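Local coordinates for protein putative HAD-hydrolase YfnB (Bacillus subtilis, PDB 3ED5) that is a putative hydrolase of the haloacid dehalogenase superfamily, possibly a 5'-nucleotidase that would remove phosphate by way of an aspartate nucleophile, at residues R8-D13 against Q117-Y122; S113-Q118 against L230-T235. All blocks are in the same frame, centred on the assembly; numbering follows the deposited sequence. Where two conformers were deposited one is given.

Both contacts lie at the same end of the HAD core and share Gln117 and Gln118, where helix 108-116 runs on into strand 120-125. Contact 1 is largely buried: two neighbouring strands of the parallel sheet are joined by four backbone hydrogen bonds, with leucine and aromatic side chains on both faces. Contact 2 is only partly buried and sets the end of that helix against the C-terminal tail without a direct hydrogen bond, its leucines inside and its amides toward the surface. Leu115 of contact 2 packs on Leu10 and Phe12 of contact 1, and Phe119 touches Ile232, so one apolar layer runs through both.

Contact 1 of 2, residues R8-D13 against Q117-Y122; sequences RTLLFD and QQFDLY
With CG anti to the carbonyl carbon in both Leu10 (chi1 -49°) and Phe119 (chi1 -60°), the leucine brings CD1 obliquely against the phenylalanine ring, nearest Phe119 CG at 3.7 Å. There it makes an off-centre CH-pi contact, 4.2 Å from CD1 to the centroid of the Phe119 ring. Leu121 has nearly the same torsions as Leu10; the two leucines lie alongside, pointing the same way, with Leu121 CD2 3.7 Å from Leu10 CD1. Phe12 continues this face, its ring edge turned to Leu121 CD2. Helices 108-116 and 226-230 cover the layer, Leu115 and Leu230 both reaching Leu10.

The other face carries Thr9, Leu11, Asp120 and Tyr122. Thr9 CG2 lies 3.7 Å from Tyr122 CE2, while Leu11 CD2 meets the root of the same side chain, 3.8 Å from Tyr122 CB. Two methyl groups thus pack along the tyrosine, whose hydroxyl is hydrogen-bonded to Lys146. Beside the Thr9-Asp120 pair a water joins the strands, 2.7 Å from Thr9 OG1, and donates to Asp120 OD2.

Between the faces the backbones are stitched in parallel register, Thr9 beside Asp120 and Leu11 beside Tyr122. Asp120 N donates to Arg8 O and Tyr122 N to Leu10 O; Leu10 N returns a bond to Asp120 O, and Phe12 N closes the ladder at 2.8 Å from Tyr122 O. Strand 179-183 pairs with the other edge of strand 9-12, which makes the latter an inner strand. At its C-terminal end lies Asp13, probably the catalytic nucleophile as in other HAD enzymes, which in at least one of its two conformers forms a salt bridge with Lys158. A central parallel strand leading into the nucleophilic aspartate is the hallmark of the Rossmann-like HAD fold.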
loop_
_atom_site.group_PDB
_atom_site.type_symbol
_atom_site.label_atom_id
_atom_site.label_comp_id
_atom_site.label_asym_id
_atom_site.label_seq_id
_atom_site.Cartn_x
_atom_site.Cartn_y
_atom_site.Cartn_z
ATOM N N ARG A 8 -1.410 20.227 -7.011
ATOM C CA ARG A 8 -2.205 19.889 -8.189
ATOM C C ARG A 8 -2.346 18.387 -8.384
ATOM O O ARG A 8 -3.335 17.937 -8.965
ATOM C CB ARG A 8 -1.573 20.498 -9.432
ATOM C CG ARG A 8 -1.708 22.019 -9.443
ATOM C CD ARG A 8 -1.474 22.592 -10.830
ATOM N NE ARG A 8 -0.074 22.473 -11.245
ATOM C CZ ARG A 8 0.855 23.392 -11.001
ATOM N NH1 ARG A 8 0.543 24.495 -10.321
ATOM N NH2 ARG A 8 2.094 23.209 -11.441
ATOM N N THR A 9 -1.361 17.637 -7.890
ATOM C CA THR A 9 -1.203 16.230 -8.211
ATOM C C THR A 9 -1.087 15.481 -6.893
ATOM O O THR A 9 -0.188 15.794 -6.100
ATOM C CB THR A 9 0.088 16.039 -9.007
ATOM O OG1 THR A 9 0.059 16.903 -10.158
ATOM C CG2 THR A 9 0.256 14.567 -9.463
ATOM N N LEU A 10 -1.961 14.488 -6.680
ATOM C CA LEU A 10 -1.922 13.672 -5.444
ATOM C C LEU A 10 -1.588 12.232 -5.814
ATOM O O LEU A 10 -2.243 11.652 -6.697
ATOM C CB LEU A 10 -3.265 13.720 -4.669
ATOM C CG LEU A 10 -3.780 15.163 -4.467
ATOM C CD1 LEU A 10 -5.158 15.144 -3.793
ATOM C CD2 LEU A 10 -2.782 16.015 -3.661
ATOM N N LEU A 11 -0.560 11.677 -5.170
ATOM C CA LEU A 11 -0.181 10.295 -5.376
ATOM C C LEU A 11 -0.598 9.500 -4.132
ATOM O O LEU A 11 -0.147 9.793 -3.025
ATOM C CB LEU A 11 1.336 10.166 -5.567
ATOM C CG LEU A 11 2.016 11.161 -6.550
ATOM C CD1 LEU A 11 3.515 10.847 -6.625
ATOM C CD2 LEU A 11 1.409 11.102 -7.955
ATOM N N PHE A 12 -1.465 8.522 -4.338
ATOM C CA PHE A 12 -1.972 7.754 -3.202
ATOM C C PHE A 12 -1.416 6.343 -3.244
ATOM O O PHE A 12 -1.497 5.650 -4.250
ATOM C CB PHE A 12 -3.510 7.640 -3.274
ATOM C CG PHE A 12 -4.244 8.819 -2.726
ATOM C CD1 PHE A 12 -4.600 8.897 -1.381
ATOM C CD2 PHE A 12 -4.613 9.868 -3.581
ATOM C CE1 PHE A 12 -5.282 10.041 -0.879
ATOM C CE2 PHE A 12 -5.319 10.990 -3.097
ATOM C CZ PHE A 12 -5.646 11.078 -1.760
ATOM N N ASP A 13 -0.896 5.915 -2.103
ATOM C CA ASP A 13 -0.695 4.501 -1.826
ATOM C C ASP A 13 -2.081 3.828 -1.715
ATOM O O ASP A 13 -3.092 4.495 -1.486
ATOM C CB ASP A 13 0.102 4.379 -0.519
ATOM C CG ASP A 13 0.238 2.941 -0.047
ATOM O OD1 ASP A 13 0.938 2.132 -0.707
ATOM O OD2 ASP A 13 -0.353 2.653 0.998
ATOM N N GLN A 117 -12.521 15.943 -8.243
ATOM C CA GLN A 117 -13.110 17.162 -8.838
ATOM C C GLN A 117 -12.123 18.316 -8.890
ATOM O O GLN A 117 -12.334 19.277 -9.655
ATOM C CB GLN A 117 -14.324 17.588 -8.028
ATOM C CG GLN A 117 -15.324 16.475 -7.813
ATOM C CD GLN A 117 -16.560 16.677 -8.607
ATOM O OE1 GLN A 117 -16.734 16.079 -9.674
ATOM N NE2 GLN A 117 -17.436 17.556 -8.119
ATOM N N GLN A 118 -11.069 18.271 -8.070
ATOM C CA GLN A 118 -10.156 19.435 -7.940
ATOM C C GLN A 118 -8.656 19.167 -8.069
ATOM O O GLN A 118 -7.861 20.113 -8.075
ATOM C CB GLN A 118 -10.402 20.140 -6.609
ATOM C CG GLN A 118 -11.814 20.661 -6.462
ATOM C CD GLN A 118 -11.946 21.579 -5.277
ATOM O OE1 GLN A 118 -11.310 22.639 -5.220
ATOM N NE2 GLN A 118 -12.779 21.193 -4.325
ATOM N N PHE A 119 -8.273 17.897 -8.135
ATOM C CA PHE A 119 -6.874 17.488 -8.209
ATOM C C PHE A 119 -6.737 16.353 -9.201
ATOM O O PHE A 119 -7.728 15.663 -9.505
ATOM C CB PHE A 119 -6.394 16.988 -6.832
ATOM C CG PHE A 119 -6.494 18.008 -5.735
ATOM C CD1 PHE A 119 -5.418 18.861 -5.455
ATOM C CD2 PHE A 119 -7.658 18.130 -4.974
ATOM C CE1 PHE A 119 -5.513 19.815 -4.439
ATOM C CE2 PHE A 119 -7.770 19.098 -3.971
ATOM C CZ PHE A 119 -6.693 19.938 -3.691
ATOM N N ASP A 120 -5.523 16.143 -9.703
ATOM C CA ASP A 120 -5.235 14.982 -10.539
ATOM C C ASP A 120 -4.779 13.865 -9.609
ATOM O O ASP A 120 -3.828 14.040 -8.824
ATOM C CB ASP A 120 -4.143 15.309 -11.550
ATOM C CG ASP A 120 -4.571 16.366 -12.537
ATOM O OD1 ASP A 120 -5.766 16.409 -12.884
ATOM O OD2 ASP A 120 -3.696 17.144 -12.969
ATOM N N LEU A 121 -5.466 12.722 -9.650
ATOM C CA LEU A 121 -5.136 11.648 -8.705
ATOM C C LEU A 121 -4.422 10.488 -9.395
ATOM O O LEU A 121 -4.810 10.085 -10.485
ATOM C CB LEU A 121 -6.418 11.116 -8.038
ATOM C CG LEU A 121 -7.399 12.157 -7.506
ATOM C CD1 LEU A 121 -8.616 11.481 -6.853
ATOM C CD2 LEU A 121 -6.722 13.160 -6.534
ATOM N N TYR A 122 -3.399 9.946 -8.742
ATOM C CA TYR A 122 -2.692 8.791 -9.268
ATOM C C TYR A 122 -2.505 7.785 -8.136
ATOM O O TYR A 122 -2.460 8.155 -6.962
ATOM C CB TYR A 122 -1.305 9.131 -9.761
ATOM C CG TYR A 122 -1.372 10.087 -10.932
ATOM C CD1 TYR A 122 -1.427 9.589 -12.238
ATOM C CD2 TYR A 122 -1.431 11.459 -10.722
ATOM C CE1 TYR A 122 -1.516 10.464 -13.340
ATOM C CE2 TYR A 122 -1.512 12.357 -11.837
ATOM C CZ TYR A 122 -1.559 11.833 -13.116
ATOM O OH TYR A 122 -1.633 12.659 -14.227
HETATM O O HOH W 1 -0.960 16.296 -12.575
#

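Contact 2 of 2, residues S113-Q118 against L230-T235; sequences SNLQQQ and LNIENT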
loop_
_atom_site.group_PDB
_atom_site.type_symbol
_atom_site.label_atom_id
_atom_site.label_comp_id
_atom_site.label_asym_id
_atom_site.label_seq_id
_atom_site.Cartn_x
_atom_site.Cartn_y
_atom_site.Cartn_z
ATOM N N SER A 113 -13.739 10.770 -4.256
ATOM C CA SER A 113 -14.736 11.365 -5.164
ATOM C C SER A 113 -14.658 12.898 -5.133
ATOM O O SER A 113 -14.703 13.569 -6.189
ATOM C CB SER A 113 -16.139 10.911 -4.764
ATOM O OG SER A 113 -17.095 11.568 -5.571
ATOM N N ASN A 114 -14.566 13.461 -3.933
ATOM C CA ASN A 114 -14.420 14.912 -3.785
ATOM C C ASN A 114 -13.096 15.414 -4.388
ATOM O O ASN A 114 -13.076 16.406 -5.114
ATOM C CB ASN A 114 -14.555 15.326 -2.297
ATOM C CG ASN A 114 -16.006 15.411 -1.843
ATOM O OD1 ASN A 114 -16.909 15.608 -2.661
ATOM N ND2 ASN A 114 -16.237 15.270 -0.528
ATOM N N LEU A 115 -11.990 14.730 -4.089
ATOM C CA LEU A 115 -10.687 15.221 -4.574
ATOM C C LEU A 115 -10.521 15.142 -6.086
ATOM O O LEU A 115 -9.847 15.999 -6.690
ATOM C CB LEU A 115 -9.539 14.489 -3.881
ATOM C CG LEU A 115 -9.464 14.592 -2.352
ATOM C CD1 LEU A 115 -8.193 13.872 -1.862
ATOM C CD2 LEU A 115 -9.504 16.037 -1.839
ATOM N N GLN A 116 -11.150 14.139 -6.705
ATOM C CA GLN A 116 -11.079 13.967 -8.140
ATOM C C GLN A 116 -11.596 15.228 -8.873
ATOM O O GLN A 116 -11.164 15.518 -9.978
ATOM C CB GLN A 116 -11.847 12.698 -8.553
ATOM C CG GLN A 116 -11.743 12.304 -10.031
ATOM C CD GLN A 116 -12.710 13.071 -10.924
ATOM O OE1 GLN A 116 -13.743 13.578 -10.469
ATOM N NE2 GLN A 116 -12.364 13.184 -12.210
ATOM N N GLN A 117 -12.521 15.943 -8.243
ATOM C CA GLN A 117 -13.110 17.162 -8.838
ATOM C C GLN A 117 -12.123 18.316 -8.890
ATOM O O GLN A 117 -12.334 19.277 -9.655
ATOM C CB GLN A 117 -14.324 17.588 -8.028
ATOM C CG GLN A 117 -15.324 16.475 -7.813
ATOM C CD GLN A 117 -16.560 16.677 -8.607
ATOM O OE1 GLN A 117 -16.734 16.079 -9.674
ATOM N NE2 GLN A 117 -17.436 17.556 -8.119
ATOM N N GLN A 118 -11.069 18.271 -8.070
ATOM C CA GLN A 118 -10.156 19.435 -7.940
ATOM C C GLN A 118 -8.656 19.167 -8.069
ATOM O O GLN A 118 -7.861 20.113 -8.075
ATOM C CB GLN A 118 -10.402 20.140 -6.609
ATOM C CG GLN A 118 -11.814 20.661 -6.462
ATOM C CD GLN A 118 -11.946 21.579 -5.277
ATOM O OE1 GLN A 118 -11.310 22.639 -5.220
ATOM N NE2 GLN A 118 -12.779 21.193 -4.325
ATOM N N LEU A 230 -5.203 20.332 2.245
ATOM C CA LEU A 230 -5.278 20.680 0.813
ATOM C C LEU A 230 -5.975 22.024 0.605
ATOM O O LEU A 230 -6.026 22.533 -0.539
ATOM C CB LEU A 230 -6.012 19.571 0.055
ATOM C CG LEU A 230 -5.290 18.218 0.074
ATOM C CD1 LEU A 230 -6.162 17.183 -0.642
ATOM C CD2 LEU A 230 -3.900 18.294 -0.577
ATOM N N ASN A 231 -6.519 22.581 1.700
ATOM C CA ASN A 231 -7.273 23.832 1.691
ATOM C C ASN A 231 -8.406 23.820 0.667
ATOM O O ASN A 231 -8.502 24.704 -0.189
ATOM C CB ASN A 231 -6.358 25.051 1.471
ATOM C CG ASN A 231 -7.085 26.369 1.699
ATOM O OD1 ASN A 231 -8.062 26.427 2.456
ATOM N ND2 ASN A 231 -6.624 27.423 1.032
ATOM N N ILE A 232 -9.236 22.793 0.747
ATOM C CA ILE A 232 -10.469 22.740 -0.040
ATOM C C ILE A 232 -11.630 22.406 0.893
ATOM O O ILE A 232 -11.450 21.684 1.878
ATOM C CB ILE A 232 -10.410 21.706 -1.210
ATOM C CG1 ILE A 232 -10.173 20.284 -0.709
ATOM C CG2 ILE A 232 -9.362 22.087 -2.266
ATOM C CD1 ILE A 232 -10.954 19.281 -1.507
ATOM N N GLU A 233 -12.816 22.931 0.587
ATOM C CA GLU A 233 -14.014 22.652 1.393
ATOM C C GLU A 233 -14.574 21.251 1.153
ATOM O O GLU A 233 -14.712 20.815 0.005
ATOM C CB GLU A 233 -15.095 23.687 1.116
ATOM C CG GLU A 233 -14.540 25.085 1.003
ATOM C CD GLU A 233 -15.562 26.138 1.331
ATOM O OE1 GLU A 233 -16.563 26.265 0.583
ATOM O OE2 GLU A 233 -15.353 26.844 2.344
ATOM N N ASN A 234 -14.904 20.560 2.240
ATOM C CA ASN A 234 -15.537 19.247 2.165
ATOM C C ASN A 234 -16.964 19.331 1.615
ATOM O O ASN A 234 -17.727 20.241 1.975
ATOM C CB ASN A 234 -15.540 18.593 3.551
ATOM C CG ASN A 234 -16.145 17.180 3.549
ATOM O OD1 ASN A 234 -16.597 16.666 2.516
ATOM N ND2 ASN A 234 -16.148 16.549 4.719
ATOM N N THR A 235 -17.304 18.388 0.737
ATOM C CA THR A 235 -18.658 18.258 0.179
ATOM C C THR A 235 -18.939 16.797 -0.193
ATOM O O THR A 235 -19.856 16.480 -0.955
ATOM C CB THR A 235 -18.907 19.225 -1.024
ATOM O OG1 THR A 235 -20.296 19.204 -1.369
ATOM C CG2 THR A 235 -18.075 18.849 -2.265
#
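Leu115, near the end of helix 108-116, crosses both Leu230 and Ile232 at about a right angle, packing this helix of the HAD core against the C-terminal tail. The tail leaves helix 226-230 through a Schellman motif, in which Asn231 takes a positive phi, and then runs past the helix without regular structure. Leu115 CD2 carries the apolar contact, 3.7 Å from Leu230 CD1 and 3.6 Å from Ile232 CD1. On the sheet side, Leu121 of strand 120-125 also touches Leu115.

Gln118 and Ile232 approach from opposite directions. The glutamine chain is extended beyond CG and brings its amide against the isoleucine, OE1 lying 3.6 Å from Ile232 CG2 and NE2 3.9 Å from Ile232 CD1. Ile232 CG1 stands between the backbone N and the carbonyl carbon (chi1 60°), and from there its CD1 reaches both Leu115 and Gln118.

Farther along the tail, Asn114 meets Asn234 and Thr235 obliquely, and the two asparagine amide planes are turned 72° apart. Although ND2 of Asn114 comes 3.4 Å from Asn234 OD1, the angle is too poor for a hydrogen bond; ND2 is instead bonded to Tyr227 OH of helix 226-230. With an alanine here, the Tyr227 hydroxyl would probably be left without this partner and a gap would be likely to open beside Thr235. That threonine meets both branches of the amide, its backbone C 3.1 Å from Asn114 ND2 and its methyl CG2 3.5 Å from Asn114 OD1.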